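Local coordinates for short chain dehydrogenase (Leptospira borgpetersenii serovar Hardjo-bovis, PDB 6UH2), which binds NAD+ and probably catalyses the NAD(P)-linked oxidation or reduction of alcohol and carbonyl groups, as other short-chain dehydrogenases/reductases do, at residues 144-149 with 199-204; 38-43 with 236-241; 98-103 with 114-119. One frame throughout, in Å; residues are numbered along the deposited sequence.

Interaction 1 (144-149 with 199-204); sequences IILNFG and NCISPG. With NAD (nicotinamide-adenine-dinucleotide), chain D.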
loop_
_atom_site.group_PDB
_atom_site.type_symbol
_atom_site.label_atom_id
_atom_site.label_comp_id
_atom_site.label_asym_id
_atom_site.label_seq_id
_atom_site.Cartn_x
_atom_site.Cartn_y
_atom_site.Cartn_z
ATOM N N ILE B 144 -9.651 -0.860 13.092
ATOM C CA ILE B 144 -9.254 -0.750 11.683
ATOM C C ILE B 144 -10.086 -1.721 10.852
ATOM O O ILE B 144 -10.192 -2.903 11.190
ATOM C CB ILE B 144 -7.755 -1.044 11.475
ATOM C CG1 ILE B 144 -6.888 -0.095 12.310
ATOM C CG2 ILE B 144 -7.361 -0.949 9.980
ATOM C CD1 ILE B 144 -5.418 -0.514 12.346
ATOM N N ILE B 145 -10.626 -1.235 9.740
ATOM C CA ILE B 145 -11.378 -2.059 8.797
ATOM C C ILE B 145 -10.562 -2.199 7.518
ATOM O O ILE B 145 -9.963 -1.229 7.035
ATOM C CB ILE B 145 -12.767 -1.450 8.509
ATOM C CG1 ILE B 145 -13.593 -1.365 9.803
ATOM C CG2 ILE B 145 -13.502 -2.230 7.426
ATOM C CD1 ILE B 145 -14.966 -0.682 9.625
ATOM N N LEU B 146 -10.541 -3.407 6.964
ATOM C CA LEU B 146 -9.897 -3.645 5.673
ATOM C C LEU B 146 -10.883 -4.379 4.782
ATOM O O LEU B 146 -11.307 -5.489 5.116
ATOM C CB LEU B 146 -8.601 -4.453 5.818
ATOM C CG LEU B 146 -7.913 -4.775 4.480
ATOM C CD1 LEU B 146 -7.468 -3.485 3.763
ATOM C CD2 LEU B 146 -6.728 -5.745 4.668
ATOM N N ASN B 147 -11.247 -3.755 3.664
ATOM C CA ASN B 147 -12.178 -4.326 2.701
ATOM C C ASN B 147 -11.413 -4.961 1.545
ATOM O O ASN B 147 -10.210 -4.747 1.366
ATOM C CB ASN B 147 -13.143 -3.244 2.191
ATOM C CG ASN B 147 -14.008 -2.689 3.294
ATOM O OD1 ASN B 147 -14.398 -3.419 4.207
ATOM N ND2 ASN B 147 -14.300 -1.394 3.235
ATOM N N PHE B 148 -12.125 -5.757 0.752
ATOM C CA PHE B 148 -11.521 -6.438 -0.387
ATOM C C PHE B 148 -12.248 -6.022 -1.659
ATOM O O PHE B 148 -13.443 -6.298 -1.824
ATOM C CB PHE B 148 -11.506 -7.959 -0.187
ATOM C CG PHE B 148 -10.205 -8.450 0.383
ATOM C CD1 PHE B 148 -9.912 -8.258 1.726
ATOM C CD2 PHE B 148 -9.243 -9.031 -0.437
ATOM C CE1 PHE B 148 -8.682 -8.672 2.252
ATOM C CE2 PHE B 148 -8.025 -9.439 0.078
ATOM C CZ PHE B 148 -7.741 -9.260 1.426
ATOM N N GLY B 149 -11.529 -5.306 -2.526
ATOM C CA GLY B 149 -12.016 -4.993 -3.850
ATOM C C GLY B 149 -11.571 -6.051 -4.835
ATOM O O GLY B 149 -11.613 -7.253 -4.536
ATOM N N ASN B 199 -9.573 1.003 4.914
ATOM C CA ASN B 199 -8.844 0.901 3.654
ATOM C C ASN B 199 -9.307 -0.345 2.910
ATOM O O ASN B 199 -10.118 -1.134 3.408
ATOM C CB ASN B 199 -7.317 0.877 3.872
ATOM C CG ASN B 199 -6.804 2.161 4.486
ATOM O OD1 ASN B 199 -6.752 3.198 3.823
ATOM N ND2 ASN B 199 -6.416 2.101 5.764
ATOM N N CYS B 200 -8.803 -0.501 1.688
ATOM C CA CYS B 200 -9.232 -1.574 0.805
ATOM C C CYS B 200 -8.017 -2.151 0.094
ATOM O O CYS B 200 -7.099 -1.409 -0.271
ATOM C CB CYS B 200 -10.251 -1.054 -0.229
ATOM S SG CYS B 200 -11.080 -2.336 -1.180
ATOM N N ILE B 201 -8.013 -3.466 -0.118
ATOM C CA ILE B 201 -7.015 -4.104 -0.971
ATOM C C ILE B 201 -7.734 -4.708 -2.165
ATOM O O ILE B 201 -8.743 -5.407 -2.000
ATOM C CB ILE B 201 -6.192 -5.170 -0.223
ATOM C CG1 ILE B 201 -5.137 -4.482 0.640
ATOM C CG2 ILE B 201 -5.476 -6.098 -1.214
ATOM C CD1 ILE B 201 -4.234 -5.445 1.410
ATOM N N SER B 202 -7.225 -4.424 -3.366
ATOM C CA SER B 202 -7.792 -4.983 -4.591
ATOM C C SER B 202 -6.788 -5.946 -5.215
ATOM O O SER B 202 -5.849 -5.511 -5.906
ATOM C CB SER B 202 -8.170 -3.876 -5.578
ATOM O OG SER B 202 -9.268 -3.119 -5.096
ATOM N N PRO B 203 -6.933 -7.247 -4.995
ATOM C CA PRO B 203 -6.000 -8.211 -5.594
ATOM C C PRO B 203 -6.188 -8.314 -7.098
ATOM O O PRO B 203 -7.284 -8.132 -7.626
ATOM C CB PRO B 203 -6.372 -9.541 -4.917
ATOM C CG PRO B 203 -7.171 -9.159 -3.698
ATOM C CD PRO B 203 -7.892 -7.889 -4.080
ATOM N N GLY B 204 -5.092 -8.603 -7.785
ATOM C CA GLY B 204 -5.167 -9.160 -9.112
ATOM C C GLY B 204 -5.575 -10.623 -9.043
ATOM O O GLY B 204 -5.832 -11.187 -7.978
HETATM P PA NAD D . -12.966 -17.966 -2.220
HETATM O O1A NAD D . -14.172 -18.305 -3.132
HETATM O O2A NAD D . -11.791 -18.940 -2.115
HETATM O O5B NAD D . -13.465 -17.607 -0.701
HETATM C C5B NAD D . -14.598 -16.808 -0.415
HETATM C C4B NAD D . -15.003 -17.242 0.968
HETATM O O4B NAD D . -16.168 -16.392 1.286
HETATM C C3B NAD D . -15.466 -18.706 1.043
HETATM O O3B NAD D . -14.863 -19.373 2.178
HETATM C C2B NAD D . -16.976 -18.575 1.286
HETATM O O2B NAD D . -17.497 -19.664 2.061
HETATM C C1B NAD D . -17.093 -17.195 1.973
HETATM N N9A NAD D . -18.486 -16.775 1.855
HETATM C C8A NAD D . -19.348 -16.924 0.769
HETATM N N7A NAD D . -20.546 -16.487 1.050
HETATM C C5A NAD D . -20.486 -16.054 2.375
HETATM C C6A NAD D . -21.430 -15.516 3.243
HETATM N N6A NAD D . -22.707 -15.297 2.874
HETATM N N1A NAD D . -21.034 -15.189 4.483
HETATM C C2A NAD D . -19.773 -15.399 4.865
HETATM N N3A NAD D . -18.804 -15.922 4.108
HETATM C C4A NAD D . -19.210 -16.232 2.867
HETATM O O3 NAD D . -12.389 -16.507 -2.619
HETATM P PN NAD D . -10.910 -15.863 -2.615
HETATM O O1N NAD D . -10.244 -16.005 -4.007
HETATM O O2N NAD D . -10.233 -16.279 -1.305
HETATM O O5D NAD D . -11.436 -14.269 -2.563
HETATM C C5D NAD D . -11.420 -13.588 -1.326
HETATM C C4D NAD D . -11.736 -12.127 -1.632
HETATM O O4D NAD D . -10.822 -11.579 -2.665
HETATM C C3D NAD D . -13.121 -12.008 -2.267
HETATM O O3D NAD D . -13.747 -10.779 -1.880
HETATM C C2D NAD D . -12.870 -11.914 -3.803
HETATM O O2D NAD D . -13.875 -11.199 -4.502
HETATM C C1D NAD D . -11.534 -11.118 -3.781
HETATM N N1N NAD D . -10.663 -11.350 -4.988
HETATM C C2N NAD D . -10.266 -12.603 -5.342
HETATM C C3N NAD D . -9.473 -12.762 -6.451
HETATM C C7N NAD D . -9.049 -14.138 -6.834
HETATM O O7N NAD D . -8.506 -14.293 -7.917
HETATM N N7N NAD D . -9.274 -15.150 -5.967
HETATM C C4N NAD D . -9.090 -11.623 -7.181
HETATM C C5N NAD D . -9.509 -10.382 -6.804
HETATM C C6N NAD D . -10.311 -10.255 -5.673
HETATM O O HOH W 1 -7.052 -0.550 6.718
#
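Strand 144-148 and strand 199-203 run parallel, 4.5 Å apart at their closest, pairing Leu146 with Asn199, Asn147 with Cys200 and Phe148 with Ile201. Asn147 is gripped through both backbone groups: its N donates to Asn199 O at 2.9 Å, while its O accepts from Ile201 N. The last rung, Gly149 N to Ile201 O, is short at 2.8 Å but bent to 146° as the strand ends. At the other end a water bridges Ile145 O and Asn199 ND2, while Asn199 OD1 accepts from Gln251 N. On the Leu146 face, CG turned away from the backbone N (chi1 178°) brings Leu146 CD1 over the Asn199 peptide and to 4.0 Å from Ile201 CG1; Val237 and Leu240 of helix 231-240 press here too. The two strands are neighbours in the parallel sheet of the Rossmann fold, whose C-terminal edge holds the cofactor. There the Phe148 ring meets Pro203 CG at its edge, 3.9 Å from CD2, and Pro203 O lies 3.3 Å from C5N of the nicotinamide. On the face that carries Asn147, Cys200 SG sits 3.3 Å from Gly149 N. The buried Asn147 amide is satisfied by Asn96 and Thr184, and Phe148 O accepts from Lys177, which also bonds NAD.

Interaction 2 (38-43 with 236-241); sequences ESYLSV and GVFFLT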
loop_
_atom_site.group_PDB
_atom_site.type_symbol
_atom_site.label_atom_id
_atom_site.label_comp_id
_atom_site.label_asym_id
_atom_site.label_seq_id
_atom_site.Cartn_x
_atom_site.Cartn_y
_atom_site.Cartn_z
ATOM N N GLU B 38 -3.882 -17.904 8.627
ATOM C CA GLU B 38 -2.606 -18.508 8.981
ATOM C C GLU B 38 -1.557 -17.449 9.306
ATOM O O GLU B 38 -0.806 -17.593 10.277
ATOM C CB GLU B 38 -2.134 -19.395 7.829
ATOM C CG GLU B 38 -1.141 -20.471 8.214
ATOM C CD GLU B 38 -0.775 -21.347 7.033
ATOM O OE1 GLU B 38 0.252 -21.068 6.379
ATOM O OE2 GLU B 38 -1.534 -22.301 6.746
ATOM N N SER B 39 -1.496 -16.371 8.511
ATOM C CA SER B 39 -0.479 -15.341 8.725
ATOM C C SER B 39 -0.702 -14.590 10.034
ATOM O O SER B 39 0.246 -14.357 10.796
ATOM C CB SER B 39 -0.470 -14.370 7.547
ATOM O OG SER B 39 -0.054 -15.037 6.376
ATOM N N TYR B 40 -1.946 -14.201 10.316
ATOM C CA TYR B 40 -2.218 -13.519 11.575
ATOM C C TYR B 40 -1.943 -14.421 12.771
ATOM O O TYR B 40 -1.388 -13.970 13.779
ATOM C CB TYR B 40 -3.658 -13.019 11.610
ATOM C CG TYR B 40 -3.840 -11.652 10.998
ATOM C CD1 TYR B 40 -3.296 -10.520 11.600
ATOM C CD2 TYR B 40 -4.563 -11.489 9.825
ATOM C CE1 TYR B 40 -3.474 -9.249 11.038
ATOM C CE2 TYR B 40 -4.738 -10.237 9.261
ATOM C CZ TYR B 40 -4.203 -9.124 9.871
ATOM O OH TYR B 40 -4.393 -7.883 9.304
ATOM N N LEU B 41 -2.304 -15.704 12.681
ATOM C CA LEU B 41 -1.983 -16.609 13.786
ATOM C C LEU B 41 -0.475 -16.722 14.001
ATOM O O LEU B 41 -0.016 -16.851 15.142
ATOM C CB LEU B 41 -2.582 -17.993 13.532
ATOM C CG LEU B 41 -4.102 -18.097 13.603
ATOM C CD1 LEU B 41 -4.539 -19.466 13.102
ATOM C CD2 LEU B 41 -4.602 -17.833 15.030
ATOM N N SER B 42 0.316 -16.654 12.926
ATOM C CA SER B 42 1.753 -16.832 13.090
ATOM C C SER B 42 2.420 -15.626 13.747
ATOM O O SER B 42 3.517 -15.771 14.299
ATOM C CB SER B 42 2.408 -17.137 11.745
ATOM O OG SER B 42 2.553 -15.947 10.992
ATOM N N VAL B 43 1.783 -14.454 13.726
ATOM C CA VAL B 43 2.305 -13.278 14.423
ATOM C C VAL B 43 1.535 -13.052 15.723
ATOM O O VAL B 43 1.418 -11.917 16.198
ATOM C CB VAL B 43 2.276 -12.029 13.519
ATOM C CG1 VAL B 43 3.247 -12.227 12.345
ATOM C CG2 VAL B 43 0.858 -11.736 13.006
ATOM N N GLY B 236 0.722 -6.238 2.289
ATOM C CA GLY B 236 -0.180 -5.094 2.263
ATOM C C GLY B 236 -1.293 -5.188 3.297
ATOM O O GLY B 236 -1.698 -4.174 3.880
ATOM N N VAL B 237 -1.814 -6.398 3.529
ATOM C CA VAL B 237 -2.782 -6.595 4.615
ATOM C C VAL B 237 -2.172 -6.171 5.947
ATOM O O VAL B 237 -2.778 -5.411 6.713
ATOM C CB VAL B 237 -3.267 -8.057 4.651
ATOM C CG1 VAL B 237 -4.075 -8.334 5.935
ATOM C CG2 VAL B 237 -4.115 -8.383 3.401
ATOM N N PHE B 238 -0.957 -6.652 6.242
ATOM C CA PHE B 238 -0.288 -6.268 7.484
ATOM C C PHE B 238 -0.000 -4.771 7.512
ATOM O O PHE B 238 -0.192 -4.110 8.542
ATOM C CB PHE B 238 1.019 -7.057 7.657
ATOM C CG PHE B 238 0.837 -8.458 8.215
ATOM C CD1 PHE B 238 -0.431 -9.003 8.398
ATOM C CD2 PHE B 238 1.943 -9.218 8.567
ATOM C CE1 PHE B 238 -0.586 -10.287 8.913
ATOM C CE2 PHE B 238 1.796 -10.508 9.098
ATOM C CZ PHE B 238 0.524 -11.039 9.263
ATOM N N PHE B 239 0.467 -4.218 6.391
ATOM C CA PHE B 239 0.729 -2.782 6.331
ATOM C C PHE B 239 -0.507 -1.977 6.716
ATOM O O PHE B 239 -0.445 -1.088 7.578
ATOM C CB PHE B 239 1.207 -2.399 4.930
ATOM C CG PHE B 239 1.345 -0.915 4.724
ATOM C CD1 PHE B 239 2.277 -0.191 5.446
ATOM C CD2 PHE B 239 0.537 -0.247 3.804
ATOM C CE1 PHE B 239 2.416 1.185 5.258
ATOM C CE2 PHE B 239 0.672 1.128 3.606
ATOM C CZ PHE B 239 1.612 1.840 4.336
ATOM N N LEU B 240 -1.647 -2.277 6.093
ATOM C CA LEU B 240 -2.844 -1.460 6.287
ATOM C C LEU B 240 -3.569 -1.753 7.599
ATOM O O LEU B 240 -4.515 -1.036 7.945
ATOM C CB LEU B 240 -3.820 -1.652 5.117
ATOM C CG LEU B 240 -3.338 -1.144 3.743
ATOM C CD1 LEU B 240 -4.296 -1.545 2.610
ATOM C CD2 LEU B 240 -3.206 0.377 3.790
ATOM N N THR B 241 -3.175 -2.781 8.341
ATOM C CA THR B 241 -3.819 -3.049 9.622
ATOM C C THR B 241 -2.865 -2.875 10.798
ATOM O O THR B 241 -3.167 -3.337 11.901
ATOM C CB THR B 241 -4.435 -4.450 9.643
ATOM O OG1 THR B 241 -3.416 -5.440 9.420
ATOM C CG2 THR B 241 -5.555 -4.553 8.587
#
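Val237 opens the contact on helix 236-240, its CG1 methyl resting 3.4 Å from Tyr40 OH and also against CE2 of that ring, to which it stands obliquely. One residue on, Phe238 supplies the aromatic core. Its CG lies opposite the carbonyl carbon (chi1 -81°), which sends the ring out toward helix 38-42, where it slides past Tyr40 in the opposite direction. Phe238 CE1 sits 3.7 Å above the centre of the Tyr40 ring in an edge-to-face pair, centroids 5.0 Å apart and planes inclined at 56°. Phe238 CZ, the far end of its ring, reaches Ser39 CB and Ser39 O, the latter near the ring plane, and Val43 CG2 at 3.8 Å. Phe14 and Phe18 extend this aromatic cluster. Thr241 then closes the contact from the direction opposite to Tyr40: Tyr40 OH donates to Thr241 OG1 at 2.6 Å, with the acceptor close to the plane of the phenol. Thr241 OG1 in turn gives its proton to Val237 O, 2.8 Å away and four residues earlier. The segment axes cross at -56° and stay 11.7 Å apart, a gap bridged by the long aromatic side chains between two helices that pack on one side of the Rossmann sheet. In a buried setting, the relay from Tyr40 through Thr241 to the Val237 carbonyl uses the proton of each hydroxyl, and together with the ring pair it probably restrains both the reach and the tilt of the tyrosine.

Interaction 3 (98-103 with 114-119); sequences AGISVF and FNEVVH. With NAD (nicotinamide-adenine-dinucleotide), chain D.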
loop_
_atom_site.group_PDB
_atom_site.type_symbol
_atom_site.label_atom_id
_atom_site.label_comp_id
_atom_site.label_asym_id
_atom_site.label_seq_id
_atom_site.Cartn_x
_atom_site.Cartn_y
_atom_site.Cartn_z
ATOM N N ALA B 98 -14.909 -11.859 2.594
ATOM C CA ALA B 98 -15.888 -12.658 1.871
ATOM C C ALA B 98 -16.299 -11.966 0.577
ATOM O O ALA B 98 -16.526 -10.750 0.546
ATOM C CB ALA B 98 -17.111 -12.901 2.750
ATOM N N GLY B 99 -16.385 -12.756 -0.493
ATOM C CA GLY B 99 -16.800 -12.265 -1.796
ATOM C C GLY B 99 -17.111 -13.427 -2.706
ATOM O O GLY B 99 -16.528 -14.508 -2.577
ATOM N N ILE B 100 -18.065 -13.228 -3.618
ATOM C CA ILE B 100 -18.437 -14.257 -4.585
ATOM C C ILE B 100 -18.645 -13.614 -5.953
ATOM O O ILE B 100 -18.610 -12.394 -6.112
ATOM C CB ILE B 100 -19.703 -15.043 -4.180
ATOM C CG1 ILE B 100 -20.934 -14.128 -4.230
ATOM C CG2 ILE B 100 -19.546 -15.691 -2.810
ATOM C CD1 ILE B 100 -22.243 -14.904 -4.244
ATOM N N SER B 101 -18.863 -14.463 -6.952
ATOM C CA SER B 101 -19.149 -14.015 -8.309
ATOM C C SER B 101 -20.039 -15.057 -8.974
ATOM O O SER B 101 -20.455 -16.036 -8.354
ATOM C CB SER B 101 -17.852 -13.778 -9.101
ATOM O OG SER B 101 -18.097 -13.105 -10.332
ATOM N N VAL B 102 -20.339 -14.821 -10.248
ATOM C CA VAL B 102 -21.105 -15.735 -11.079
ATOM C C VAL B 102 -20.505 -15.641 -12.477
ATOM O O VAL B 102 -19.853 -14.657 -12.829
ATOM C CB VAL B 102 -22.617 -15.392 -11.061
ATOM C CG1 VAL B 102 -22.859 -13.971 -11.591
ATOM C CG2 VAL B 102 -23.433 -16.414 -11.820
ATOM N N PHE B 103 -20.691 -16.690 -13.283
ATOM C CA PHE B 103 -19.881 -16.765 -14.495
ATOM C C PHE B 103 -20.629 -16.896 -15.818
ATOM O O PHE B 103 -19.971 -16.951 -16.863
ATOM C CB PHE B 103 -18.872 -17.905 -14.319
ATOM C CG PHE B 103 -18.169 -17.837 -12.990
ATOM C CD1 PHE B 103 -17.162 -16.907 -12.779
ATOM C CD2 PHE B 103 -18.579 -18.630 -11.926
ATOM C CE1 PHE B 103 -16.537 -16.805 -11.546
ATOM C CE2 PHE B 103 -17.962 -18.538 -10.697
ATOM C CZ PHE B 103 -16.939 -17.621 -10.505
ATOM N N PHE B 114 -27.790 -12.185 -9.617
ATOM C CA PHE B 114 -27.438 -10.795 -9.359
ATOM C C PHE B 114 -27.563 -10.469 -7.877
ATOM O O PHE B 114 -26.631 -9.929 -7.265
ATOM C CB PHE B 114 -28.345 -9.885 -10.199
ATOM C CG PHE B 114 -27.931 -8.436 -10.209
ATOM C CD1 PHE B 114 -28.339 -7.579 -9.198
ATOM C CD2 PHE B 114 -27.153 -7.927 -11.241
ATOM C CE1 PHE B 114 -27.977 -6.243 -9.208
ATOM C CE2 PHE B 114 -26.783 -6.586 -11.258
ATOM C CZ PHE B 114 -27.190 -5.744 -10.238
ATOM N N ASN B 115 -28.716 -10.796 -7.281
ATOM C CA ASN B 115 -28.961 -10.447 -5.885
ATOM C C ASN B 115 -28.045 -11.201 -4.930
ATOM O O ASN B 115 -27.698 -10.674 -3.871
ATOM C CB ASN B 115 -30.426 -10.711 -5.536
ATOM C CG ASN B 115 -31.353 -9.772 -6.257
ATOM O OD1 ASN B 115 -30.962 -8.656 -6.598
ATOM N ND2 ASN B 115 -32.578 -10.206 -6.496
ATOM N N GLU B 116 -27.662 -12.434 -5.267
ATOM C CA GLU B 116 -26.781 -13.174 -4.367
ATOM C C GLU B 116 -25.402 -12.530 -4.301
ATOM O O GLU B 116 -24.813 -12.421 -3.220
ATOM C CB GLU B 116 -26.671 -14.634 -4.813
ATOM C CG GLU B 116 -26.170 -15.567 -3.722
ATOM C CD GLU B 116 -26.938 -15.390 -2.418
ATOM O OE1 GLU B 116 -26.326 -14.955 -1.416
ATOM O OE2 GLU B 116 -28.157 -15.665 -2.403
ATOM N N VAL B 117 -24.883 -12.074 -5.442
ATOM C CA VAL B 117 -23.572 -11.426 -5.449
ATOM C C VAL B 117 -23.632 -10.100 -4.697
ATOM O O VAL B 117 -22.717 -9.758 -3.933
ATOM C CB VAL B 117 -23.073 -11.240 -6.895
ATOM C CG1 VAL B 117 -21.755 -10.443 -6.915
ATOM C CG2 VAL B 117 -22.898 -12.602 -7.586
ATOM N N VAL B 118 -24.702 -9.326 -4.915
ATOM C CA VAL B 118 -24.890 -8.076 -4.177
ATOM C C VAL B 118 -24.920 -8.339 -2.672
ATOM O O VAL B 118 -24.252 -7.654 -1.886
ATOM C CB VAL B 118 -26.171 -7.369 -4.658
ATOM C CG1 VAL B 118 -26.543 -6.230 -3.709
ATOM C CG2 VAL B 118 -25.996 -6.873 -6.108
ATOM N N HIS B 119 -25.696 -9.338 -2.246
ATOM C CA HIS B 119 -25.875 -9.559 -0.812
ATOM C C HIS B 119 -24.567 -9.931 -0.127
ATOM O O HIS B 119 -24.256 -9.400 0.943
ATOM C CB HIS B 119 -26.954 -10.608 -0.582
ATOM C CG HIS B 119 -28.301 -10.129 -1.007
ATOM N ND1 HIS B 119 -29.351 -10.972 -1.289
ATOM C CD2 HIS B 119 -28.747 -8.874 -1.247
ATOM C CE1 HIS B 119 -30.395 -10.254 -1.665
ATOM N NE2 HIS B 119 -30.050 -8.977 -1.654
HETATM P PA NAD D . -12.966 -17.966 -2.220
HETATM O O1A NAD D . -14.172 -18.305 -3.132
HETATM O O2A NAD D . -11.791 -18.940 -2.115
HETATM O O5B NAD D . -13.465 -17.607 -0.701
HETATM C C5B NAD D . -14.598 -16.808 -0.415
HETATM C C4B NAD D . -15.003 -17.242 0.968
HETATM O O4B NAD D . -16.168 -16.392 1.286
HETATM C C3B NAD D . -15.466 -18.706 1.043
HETATM O O3B NAD D . -14.863 -19.373 2.178
HETATM C C2B NAD D . -16.976 -18.575 1.286
HETATM O O2B NAD D . -17.497 -19.664 2.061
HETATM C C1B NAD D . -17.093 -17.195 1.973
HETATM N N9A NAD D . -18.486 -16.775 1.855
HETATM C C8A NAD D . -19.348 -16.924 0.769
HETATM N N7A NAD D . -20.546 -16.487 1.050
HETATM C C5A NAD D . -20.486 -16.054 2.375
HETATM C C6A NAD D . -21.430 -15.516 3.243
HETATM N N6A NAD D . -22.707 -15.297 2.874
HETATM N N1A NAD D . -21.034 -15.189 4.483
HETATM C C2A NAD D . -19.773 -15.399 4.865
HETATM N N3A NAD D . -18.804 -15.922 4.108
HETATM C C4A NAD D . -19.210 -16.232 2.867
HETATM O O3 NAD D . -12.389 -16.507 -2.619
HETATM P PN NAD D . -10.910 -15.863 -2.615
HETATM O O1N NAD D . -10.244 -16.005 -4.007
HETATM O O2N NAD D . -10.233 -16.279 -1.305
HETATM O O5D NAD D . -11.436 -14.269 -2.563
HETATM C C5D NAD D . -11.420 -13.588 -1.326
HETATM C C4D NAD D . -11.736 -12.127 -1.632
HETATM O O4D NAD D . -10.822 -11.579 -2.665
HETATM C C3D NAD D . -13.121 -12.008 -2.267
HETATM O O3D NAD D . -13.747 -10.779 -1.880
HETATM C C2D NAD D . -12.870 -11.914 -3.803
HETATM O O2D NAD D . -13.875 -11.199 -4.502
HETATM C C1D NAD D . -11.534 -11.118 -3.781
HETATM N N1N NAD D . -10.663 -11.350 -4.988
HETATM C C2N NAD D . -10.266 -12.603 -5.342
HETATM C C3N NAD D . -9.473 -12.762 -6.451
HETATM C C7N NAD D . -9.049 -14.138 -6.834
HETATM O O7N NAD D . -8.506 -14.293 -7.917
HETATM N N7N NAD D . -9.274 -15.150 -5.967
HETATM C C4N NAD D . -9.090 -11.623 -7.181
HETATM C C5N NAD D . -9.509 -10.382 -6.804
HETATM C C6N NAD D . -10.311 -10.255 -5.673
#
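Ile100 faces two ways from one loop residue, sending one branch to the helix and another to the cofactor. CG1 stands between the backbone N and the carbonyl carbon (chi1 67°), and from there Ile100 CD1 reaches helix 114-119, 3.7 Å from Glu116 O and 4.1 Å from Val117 CG2. The other branch, Ile100 CG2, turns to the adenine and lies 3.8 Å from C8A of NAD. The Glu116 side chain adds an aliphatic contact, its CG against Ile100 CD1. In this Rossmann fold the loop 98-103 follows strand 93-96, and Ala98 and Gly99 belong to an Asn-Cys-Ala-Gly run, which resembles the Asn-Asn-Ala-Gly motif of classical short-chain dehydrogenases; Gly99 CA comes within 3.4 Å of O3D of the nicotinamide ribose, while Ala98 CB touches the adenine at N3A. Val117 packs along the loop with its two methyls divided: Val117 CG1 meets Ile100 O at 3.8 Å, and CG2 lies against the Ser101 backbone. No hydrogen bond joins the two segments, so apolar packing carries the contact. A polar tie comes from the following turn of the same helix, where Asn121 accepts from Ile100 N; Val117 also touches Val172 of helix 171-191.

In the fold
The three contacts illustrate how a Rossmann fold is assembled in layers. Along the chain interaction 2 closes the widest loop, with interactions 3 and 1 nested inside it in series. Interaction 1 joins adjacent strands, the fifth and sixth of the seven-stranded sheet, and its centre lies 13 Å from that of interaction 2, whose helix 231-240 packs directly on these strands: Ile201 CD1 comes within 3.4 Å of Val237 N. Interaction 3 is about 17 Å from interaction 1 and 26 Å from interaction 2, centre to centre, on the opposite side of the chain's centre from the latter. Interactions 1 and 3 do not touch, but both meet NAD, one at the nicotinamide, the other at the nicotinamide ribose and the adenine.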